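Local coordinates for nucleotidyltransferase-like protein (Exiguobacterium sibiricum, PDB 3C18) that is of unestablished function but probably transfers a nucleotidyl group from a nucleotide to an acceptor, at residues E18-I23 with I45-S50; V51-K56 with H68-Q73. All blocks are in the same frame, centred on the assembly; numbering follows the deposited sequence. Where two conformers were deposited one is given.

How the contacts relate
Both contacts belong to the mixed sheet of the nucleotidyltransferase-like region, and their centres lie about 8 Å apart. Contact 1 pairs strands 19-26 and 40-46; contact 2 pairs 53-60 with 63-71, which lies beside 40-46. They come in series along the chain, the turn that leaves contact 1 at S50 running straight into contact 2 at V51. E72, at the start of the helix that follows strand 63-71, ties them together: its OE1 forms a salt bridge to R47 NE at 2.7 Å, and its backbone N probably hydrogen-bonds to T46 O at 2.9 Å. Nearby, D48 O packs on H71 CD2 at 3.2 Å.

Contact 1: residues E18-I23 with I45-S50; sequences ETQGII and ITRDPS
Q20 N and G21 N both face the carbonyl of I45, but they share it unequally: Q20 N donates to I45 O at 2.7 Å, whereas the bond from G21 N is weak at 3.3 Å. I45 N donates in return to G21 O. Two residues against one make a classic beta bulge, here between strands 19-26 and 40-46, antiparallel neighbours inside the mixed sheet; beyond it T19 faces T46 as a non-hydrogen-bonded pair. The acceptor at E18 is doubly used, since E18 O takes R47 N at 2.9 Å and Q20 NE2 at 2.8 Å from opposite faces of its carbonyl plane. Glutamine suits the place because its amide supplies both an N-H for E18 O and a flat group for the guanidinium; CG beside the backbone N (chi1 -53°) and a bend at chi2 bring it there. The amide stacks on R47, the planes only 7° apart, with OE1 over one face, 3.5 Å from R47 NH2. R47 NE makes its salt bridge to E72. Replacing Q20 with a leucine would probably cost E18 O its second donor and leave the guanidinium without its flat stacking partner. T19 and T46 offer hydroxyls on the same sheet face, and a water bridges them, 2.7 Å from OG1 of each. T19 OG1 also pairs with Y13 O, while T46 OG1 accepts D48 N at 3.1 Å, an ST turn. An Asx turn follows, in which D48 OD1 receives both S50 N and S50 OG from one face of its carboxylate.

Contact 2: residues V51-K56 with H68-Q73; sequences VEWTVK and HLVHEQ
W53 and H68 run side by side on one face of the hairpin, their rings meeting rim to rim with planes 34° apart. The indole NE1 hydrogen-bonds to H68 ND1 at 3.2 Å; the bond is nearly straight and lies in the indole plane, but it reaches the imidazole tilted from its ring plane. A tryptophan suits the place because it adds a single donor to a large apolar surface. V55 covers the imidazole from one side: with its CG1 anti to the backbone N (chi1 -179°), CG2 sits over the ring centre in a CH-pi contact, 3.8 Å from the H68 centroid, while H68 NE2 is held by D36. On the other face L69 meets methyl groups: T54 lies alongside it, T54 CG2 3.8 Å from L69 CB, and V51 crosses it at about a right angle, V51 CG2 3.7 Å from L69 CD2. T54 OG1 hydrogen-bonds to E245 of the second subunit. Paired backbone bonds join T54 to L69, and H71 N donates to E52 O. H71 is then the N-cap of the next helix, its ND1 accepting Q73 N in the ring plane at 3.0 Å. In the sheet, strand 40-46 flanks 63-71, and L69 packs on its V44; helix 72-81 brings W78 edge-to-face with W53, while M244 of the second subunit packs on W53, T54 and V55 of strand 53-60.

Contact 1: residues E18-I23 with I45-S50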
ATOM      1  N   GLU A  18     -25.810  15.506   8.775  1.00 37.57           N
ATOM      2  CA  GLU A  18     -24.336  15.414   8.654  1.00 38.21           C
ATOM      3  C   GLU A  18     -23.911  15.153   7.248  1.00 37.70           C
ATOM      4  O   GLU A  18     -22.732  15.240   6.896  1.00 37.62           O
ATOM      5  CB  GLU A  18     -23.753  14.328   9.556  1.00 39.53           C
ATOM      6  CG  GLU A  18     -24.089  14.500  11.015  1.00 44.18           C
ATOM      7  CD  GLU A  18     -23.487  15.750  11.623  1.00 58.85           C
ATOM      8  OE1 GLU A  18     -22.860  16.571  10.899  1.00 57.53           O
ATOM      9  OE2 GLU A  18     -23.645  15.910  12.850  1.00 67.51           O
ATOM     10  N   THR A  19     -24.906  14.850   6.440  1.00 35.34           N
ATOM     11  CA  THR A  19     -24.685  14.557   5.029  1.00 33.32           C
ATOM     12  C   THR A  19     -24.336  15.844   4.292  1.00 32.41           C
ATOM     13  O   THR A  19     -25.067  16.808   4.381  1.00 32.50           O
ATOM     14  CB  THR A  19     -25.921  13.925   4.416  1.00 33.47           C
ATOM     15  OG1 THR A  19     -26.216  12.705   5.116  1.00 33.69           O
ATOM     16  CG2 THR A  19     -25.697  13.644   2.949  1.00 25.00           C
ATOM     17  N   GLN A  20     -23.200  15.841   3.582  1.00 32.06           N
ATOM     18  CA  GLN A  20     -22.702  17.053   2.887  1.00 32.17           C
ATOM     19  C   GLN A  20     -23.000  17.005   1.398  1.00 31.14           C
ATOM     20  O   GLN A  20     -23.110  18.024   0.724  1.00 32.25           O
ATOM     21  CB  GLN A  20     -21.190  17.230   3.095  1.00 32.34           C
ATOM     22  CG  GLN A  20     -20.776  17.201   4.543  1.00 34.62           C
ATOM     23  CD  GLN A  20     -21.450  18.294   5.331  1.00 38.28           C
ATOM     24  OE1 GLN A  20     -21.333  19.452   4.989  1.00 33.98           O
ATOM     25  NE2 GLN A  20     -22.160  17.934   6.391  1.00 40.71           N
ATOM     26  N   GLY A  21     -23.135  15.805   0.877  1.00 30.04           N
ATOM     27  CA  GLY A  21     -23.385  15.652  -0.551  1.00 28.58           C
ATOM     28  C   GLY A  21     -23.721  14.258  -0.989  1.00 27.75           C
ATOM     29  O   GLY A  21     -23.398  13.274  -0.327  1.00 29.84           O
ATOM     30  N   ILE A  22     -24.447  14.204  -2.087  1.00 28.43           N
ATOM     31  CA  ILE A  22     -24.811  12.962  -2.729  1.00 27.28           C
ATOM     32  C   ILE A  22     -24.662  13.106  -4.220  1.00 30.35           C
ATOM     33  O   ILE A  22     -25.190  14.018  -4.840  1.00 31.57           O
ATOM     34  CB  ILE A  22     -26.244  12.508  -2.388  1.00 28.53           C
ATOM     35  CG1 ILE A  22     -26.467  12.483  -0.868  1.00 23.92           C
ATOM     36  CG2 ILE A  22     -26.535  11.147  -2.990  1.00 26.71           C
ATOM     37  CD1 ILE A  22     -27.902  12.203  -0.526  1.00 19.28           C
ATOM     38  N   ILE A  23     -23.869  12.206  -4.761  1.00 33.65           N
ATOM     39  CA  ILE A  23     -23.529  12.167  -6.171  1.00 34.91           C
ATOM     40  C   ILE A  23     -24.020  10.873  -6.773  1.00 36.05           C
ATOM     41  O   ILE A  23     -23.934   9.826  -6.154  1.00 36.40           O
ATOM     42  CB  ILE A  23     -21.977  12.232  -6.347  1.00 36.04           C
ATOM     43  CG1 ILE A  23     -21.509  13.685  -6.393  1.00 41.65           C
ATOM     44  CG2 ILE A  23     -21.534  11.504  -7.593  1.00 32.90           C
ATOM     45  CD1 ILE A  23     -21.601  14.329  -7.755  1.00 39.61           C
ATOM     46  N   ILE A  45     -21.408  11.683   0.894  1.00 30.44           N
ATOM     47  CA  ILE A  45     -20.363  12.256   1.749  1.00 27.79           C
ATOM     48  C   ILE A  45     -20.999  12.789   3.022  1.00 29.54           C
ATOM     49  O   ILE A  45     -21.961  13.565   3.000  1.00 27.28           O
ATOM     50  CB  ILE A  45     -19.524  13.325   1.079  1.00 29.92           C
ATOM     51  CG1 ILE A  45     -18.912  12.777  -0.218  1.00 33.41           C
ATOM     52  CG2 ILE A  45     -18.339  13.716   2.020  1.00 24.71           C
ATOM     53  CD1 ILE A  45     -19.840  12.874  -1.427  1.00 39.70           C
ATOM     54  N   THR A  46     -20.411  12.364   4.128  1.00 28.99           N
ATOM     55  CA  THR A  46     -20.978  12.565   5.436  1.00 29.99           C
ATOM     56  C   THR A  46     -19.943  12.882   6.518  1.00 32.72           C
ATOM     57  O   THR A  46     -18.765  12.520   6.409  1.00 30.82           O
ATOM     58  CB  THR A  46     -21.736  11.256   5.821  1.00 30.54           C
ATOM     59  OG1 THR A  46     -22.470  11.448   7.020  1.00 32.63           O
ATOM     60  CG2 THR A  46     -20.798  10.127   5.995  1.00 25.93           C
ATOM     61  N   ARG A  47     -20.405  13.580   7.555  1.00 32.54           N
ATOM     62  CA  ARG A  47     -19.601  13.871   8.730  1.00 32.97           C
ATOM     63  C   ARG A  47     -20.037  13.014   9.878  1.00 34.84           C
ATOM     64  O   ARG A  47     -19.625  13.199  11.013  1.00 37.95           O
ATOM     65  CB  ARG A  47     -19.696  15.329   9.127  1.00 32.37           C
ATOM     66  CG  ARG A  47     -19.040  16.238   8.177  1.00 29.77           C
ATOM     67  CD  ARG A  47     -19.171  17.675   8.613  1.00 41.82           C
ATOM     68  NE  ARG A  47     -18.702  18.543   7.555  1.00 45.99           N
ATOM     69  CZ  ARG A  47     -18.851  19.862   7.536  1.00 54.42           C
ATOM     70  NH1 ARG A  47     -19.468  20.474   8.530  1.00 56.51           N
ATOM     71  NH2 ARG A  47     -18.382  20.572   6.511  1.00 60.61           N
ATOM     72  N   ASP A  48     -20.876  12.043   9.573  1.00 36.10           N
ATOM     73  CA  ASP A  48     -21.237  11.033  10.561  1.00 35.06           C
ATOM     74  C   ASP A  48     -19.930  10.517  11.182  1.00 35.52           C
ATOM     75  O   ASP A  48     -19.113   9.897  10.498  1.00 35.99           O
ATOM     76  CB  ASP A  48     -21.998   9.868   9.899  1.00 34.75           C
ATOM     77  CG  ASP A  48     -22.398   8.757  10.885  1.00 41.39           C
ATOM     78  OD1 ASP A  48     -21.831   8.659  11.990  1.00 35.04           O
ATOM     79  OD2 ASP A  48     -23.282   7.952  10.534  1.00 42.80           O
ATOM     80  N   PRO A  49     -19.741  10.739  12.489  1.00 39.39           N
ATOM     81  CA  PRO A  49     -18.517  10.380  13.190  1.00 39.19           C
ATOM     82  C   PRO A  49     -18.289   8.901  13.309  1.00 39.26           C
ATOM     83  O   PRO A  49     -17.190   8.477  13.651  1.00 40.68           O
ATOM     84  CB  PRO A  49     -18.718  10.987  14.574  1.00 40.62           C
ATOM     85  CG  PRO A  49     -20.192  11.100  14.724  1.00 43.76           C
ATOM     86  CD  PRO A  49     -20.657  11.487  13.362  1.00 41.10           C
ATOM     87  N   SER A  50     -19.297   8.105  12.989  1.00 36.00           N
ATOM     88  CA  SER A  50     -19.141   6.649  13.084  1.00 34.73           C
ATOM     89  C   SER A  50     -18.616   6.107  11.783  1.00 33.35           C
ATOM     90  O   SER A  50     -18.270   4.959  11.695  1.00 34.60           O
ATOM     91  CB  SER A  50     -20.479   5.941  13.433  1.00 37.99           C
ATOM     92  OG  SER A  50     -21.447   6.067  12.399  1.00 38.44           O
TER
HETATM   93  O   HOH W   1     -24.798  10.526   5.965  1.00 32.65           O

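Contact 2: residues V51-K56 with H68-Q73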
ATOM      1  N   VAL A  51     -18.552   6.972  10.783  1.00 33.64           N
ATOM      2  CA  VAL A  51     -18.211   6.548   9.425  1.00 33.02           C
ATOM      3  C   VAL A  51     -16.776   6.850   8.973  1.00 34.91           C
ATOM      4  O   VAL A  51     -16.248   7.952   9.143  1.00 37.97           O
ATOM      5  CB  VAL A  51     -19.175   7.161   8.377  1.00 34.05           C
ATOM      6  CG1 VAL A  51     -18.683   6.819   6.981  1.00 28.45           C
ATOM      7  CG2 VAL A  51     -20.610   6.659   8.560  1.00 33.67           C
ATOM      8  N   GLU A  52     -16.162   5.833   8.385  1.00 35.17           N
ATOM      9  CA  GLU A  52     -14.908   5.997   7.701  1.00 35.26           C
ATOM     10  C   GLU A  52     -15.241   5.856   6.206  1.00 34.36           C
ATOM     11  O   GLU A  52     -15.307   6.819   5.437  1.00 27.40           O
ATOM     12  CB  GLU A  52     -13.951   4.900   8.150  1.00 39.82           C
ATOM     13  CG  GLU A  52     -12.487   5.310   8.138  1.00 58.52           C
ATOM     14  CD  GLU A  52     -12.063   5.979   9.464  1.00 75.47           C
ATOM     15  OE1 GLU A  52     -12.173   5.309  10.525  1.00 75.59           O
ATOM     16  OE2 GLU A  52     -11.614   7.160   9.442  1.00 80.61           O
ATOM     17  N   TRP A  53     -15.401   4.605   5.783  1.00 30.47           N
ATOM     18  CA  TRP A  53     -15.933   4.311   4.452  1.00 28.71           C
ATOM     19  C   TRP A  53     -16.626   2.951   4.460  1.00 30.33           C
ATOM     20  O   TRP A  53     -16.087   1.968   4.959  1.00 28.52           O
ATOM     21  CB  TRP A  53     -14.810   4.314   3.422  1.00 32.49           C
ATOM     22  CG  TRP A  53     -15.140   3.588   2.162  1.00 33.90           C
ATOM     23  CD1 TRP A  53     -16.008   3.998   1.183  1.00 44.46           C
ATOM     24  CD2 TRP A  53     -14.639   2.321   1.738  1.00 33.36           C
ATOM     25  NE1 TRP A  53     -16.087   3.058   0.188  1.00 34.31           N
ATOM     26  CE2 TRP A  53     -15.257   2.018   0.504  1.00 35.67           C
ATOM     27  CE3 TRP A  53     -13.725   1.420   2.273  1.00 35.39           C
ATOM     28  CZ2 TRP A  53     -14.991   0.855  -0.203  1.00 35.49           C
ATOM     29  CZ3 TRP A  53     -13.469   0.265   1.578  1.00 37.90           C
ATOM     30  CH2 TRP A  53     -14.080  -0.000   0.329  1.00 34.93           C
ATOM     31  N   THR A  54     -17.825   2.917   3.924  1.00 28.52           N
ATOM     32  CA  THR A  54     -18.589   1.650   3.834  1.00 29.13           C
ATOM     33  C   THR A  54     -19.420   1.601   2.578  1.00 27.67           C
ATOM     34  O   THR A  54     -19.512   2.588   1.830  1.00 23.89           O
ATOM     35  CB  THR A  54     -19.452   1.330   5.112  1.00 30.53           C
ATOM     36  OG1 THR A  54     -19.943  -0.035   5.045  1.00 28.15           O
ATOM     37  CG2 THR A  54     -20.603   2.327   5.292  1.00 32.98           C
ATOM     38  N   VAL A  55     -19.965   0.424   2.323  1.00 25.77           N
ATOM     39  CA  VAL A  55     -20.763   0.167   1.096  1.00 26.64           C
ATOM     40  C   VAL A  55     -22.027  -0.625   1.416  1.00 28.42           C
ATOM     41  O   VAL A  55     -22.042  -1.490   2.277  1.00 30.55           O
ATOM     42  CB  VAL A  55     -19.987  -0.588   0.044  1.00 27.84           C
ATOM     43  CG1 VAL A  55     -20.854  -0.798  -1.228  1.00 30.46           C
ATOM     44  CG2 VAL A  55     -18.659   0.092  -0.250  1.00 26.41           C
ATOM     45  N   LYS A  56     -23.078  -0.273   0.707  1.00 29.43           N
ATOM     46  CA  LYS A  56     -24.392  -0.923   0.801  1.00 28.13           C
ATOM     47  C   LYS A  56     -24.868  -1.192  -0.634  1.00 25.99           C
ATOM     48  O   LYS A  56     -24.598  -0.419  -1.525  1.00 27.38           O
ATOM     49  CB  LYS A  56     -25.377   0.012   1.513  1.00 26.36           C
ATOM     50  CG  LYS A  56     -24.859   0.563   2.838  1.00 28.51           C
ATOM     51  CD  LYS A  56     -25.902   1.417   3.547  1.00 32.08           C
ATOM     52  CE  LYS A  56     -25.311   2.156   4.774  1.00 29.67           C
ATOM     53  NZ  LYS A  56     -26.313   2.714   5.764  1.00 27.70           N
ATOM     54  N   HIS A  68     -21.838   4.062  -1.791  1.00 27.46           N
ATOM     55  CA  HIS A  68     -20.598   4.355  -1.072  1.00 27.14           C
ATOM     56  C   HIS A  68     -20.803   5.500  -0.088  1.00 28.07           C
ATOM     57  O   HIS A  68     -21.147   6.598  -0.467  1.00 30.19           O
ATOM     58  CB  HIS A  68     -19.452   4.639  -2.037  1.00 26.43           C
ATOM     59  CG  HIS A  68     -18.927   3.399  -2.715  1.00 27.91           C
ATOM     60  ND1 HIS A  68     -17.628   2.959  -2.570  1.00 32.60           N
ATOM     61  CD2 HIS A  68     -19.545   2.485  -3.507  1.00 30.40           C
ATOM     62  CE1 HIS A  68     -17.460   1.844  -3.267  1.00 34.13           C
ATOM     63  NE2 HIS A  68     -18.613   1.529  -3.839  1.00 27.25           N
ATOM     64  N   LEU A  69     -20.627   5.175   1.186  1.00 26.32           N
ATOM     65  CA  LEU A  69     -20.760   6.105   2.300  1.00 26.90           C
ATOM     66  C   LEU A  69     -19.345   6.383   2.780  1.00 27.63           C
ATOM     67  O   LEU A  69     -18.651   5.464   3.218  1.00 26.91           O
ATOM     68  CB  LEU A  69     -21.592   5.480   3.440  1.00 26.86           C
ATOM     69  CG  LEU A  69     -21.998   6.430   4.580  1.00 29.54           C
ATOM     70  CD1 LEU A  69     -22.833   7.589   4.071  1.00 27.33           C
ATOM     71  CD2 LEU A  69     -22.748   5.684   5.656  1.00 27.70           C
ATOM     72  N   VAL A  70     -18.912   7.637   2.624  1.00 28.63           N
ATOM     73  CA  VAL A  70     -17.545   8.043   2.958  0.50 28.73           C
ATOM     74  C   VAL A  70     -17.518   9.294   3.811  1.00 28.87           C
ATOM     75  O   VAL A  70     -18.259  10.216   3.569  1.00 26.78           O
ATOM     76  CB  VAL A  70     -16.755   8.342   1.688  0.50 29.10           C
ATOM     77  CG1 VAL A  70     -15.308   8.678   2.021  0.50 30.52           C
ATOM     78  CG2 VAL A  70     -16.825   7.137   0.749  0.50 32.64           C
ATOM     79  N   HIS A  71     -16.647   9.301   4.797  1.00 29.70           N
ATOM     80  CA  HIS A  71     -16.495  10.504   5.651  1.00 29.83           C
ATOM     81  C   HIS A  71     -15.763  11.573   4.865  1.00 30.85           C
ATOM     82  O   HIS A  71     -14.831  11.282   4.124  1.00 24.55           O
ATOM     83  CB  HIS A  71     -15.724  10.179   6.932  1.00 33.24           C
ATOM     84  CG  HIS A  71     -15.833  11.241   7.973  1.00 32.93           C
ATOM     85  ND1 HIS A  71     -15.175  12.450   7.861  1.00 33.27           N
ATOM     86  CD2 HIS A  71     -16.557  11.306   9.111  1.00 33.59           C
ATOM     87  CE1 HIS A  71     -15.471  13.203   8.903  1.00 34.58           C
ATOM     88  NE2 HIS A  71     -16.291  12.525   9.691  1.00 33.07           N
ATOM     89  N   GLU A  72     -16.192  12.810   5.046  1.00 30.06           N
ATOM     90  CA  GLU A  72     -15.629  13.963   4.345  1.00 32.95           C
ATOM     91  C   GLU A  72     -14.114  14.062   4.459  1.00 29.84           C
ATOM     92  O   GLU A  72     -13.462  14.527   3.540  1.00 32.15           O
ATOM     93  CB  GLU A  72     -16.261  15.263   4.864  1.00 32.79           C
ATOM     94  CG  GLU A  72     -15.771  16.497   4.147  1.00 37.17           C
ATOM     95  CD  GLU A  72     -16.428  17.777   4.642  1.00 46.80           C
ATOM     96  OE1 GLU A  72     -17.384  17.689   5.420  1.00 45.30           O
ATOM     97  OE2 GLU A  72     -15.986  18.877   4.250  1.00 52.32           O
ATOM     98  N   GLN A  73     -13.571  13.555   5.555  1.00 31.41           N
ATOM     99  CA  GLN A  73     -12.132  13.674   5.864  1.00 33.53           C
ATOM    100  C   GLN A  73     -11.374  12.551   5.235  1.00 33.02           C
ATOM    101  O   GLN A  73     -10.190  12.662   4.936  1.00 29.69           O
ATOM    102  CB  GLN A  73     -11.882  13.662   7.376  1.00 37.07           C
ATOM    103  CG  GLN A  73     -12.555  14.850   8.090  1.00 44.83           C
ATOM    104  CD  GLN A  73     -12.232  14.932   9.582  1.00 63.03           C
ATOM    105  OE1 GLN A  73     -11.483  14.110  10.119  1.00 68.16           O
ATOM    106  NE2 GLN A  73     -12.814  15.930  10.260  1.00 69.47           N
TER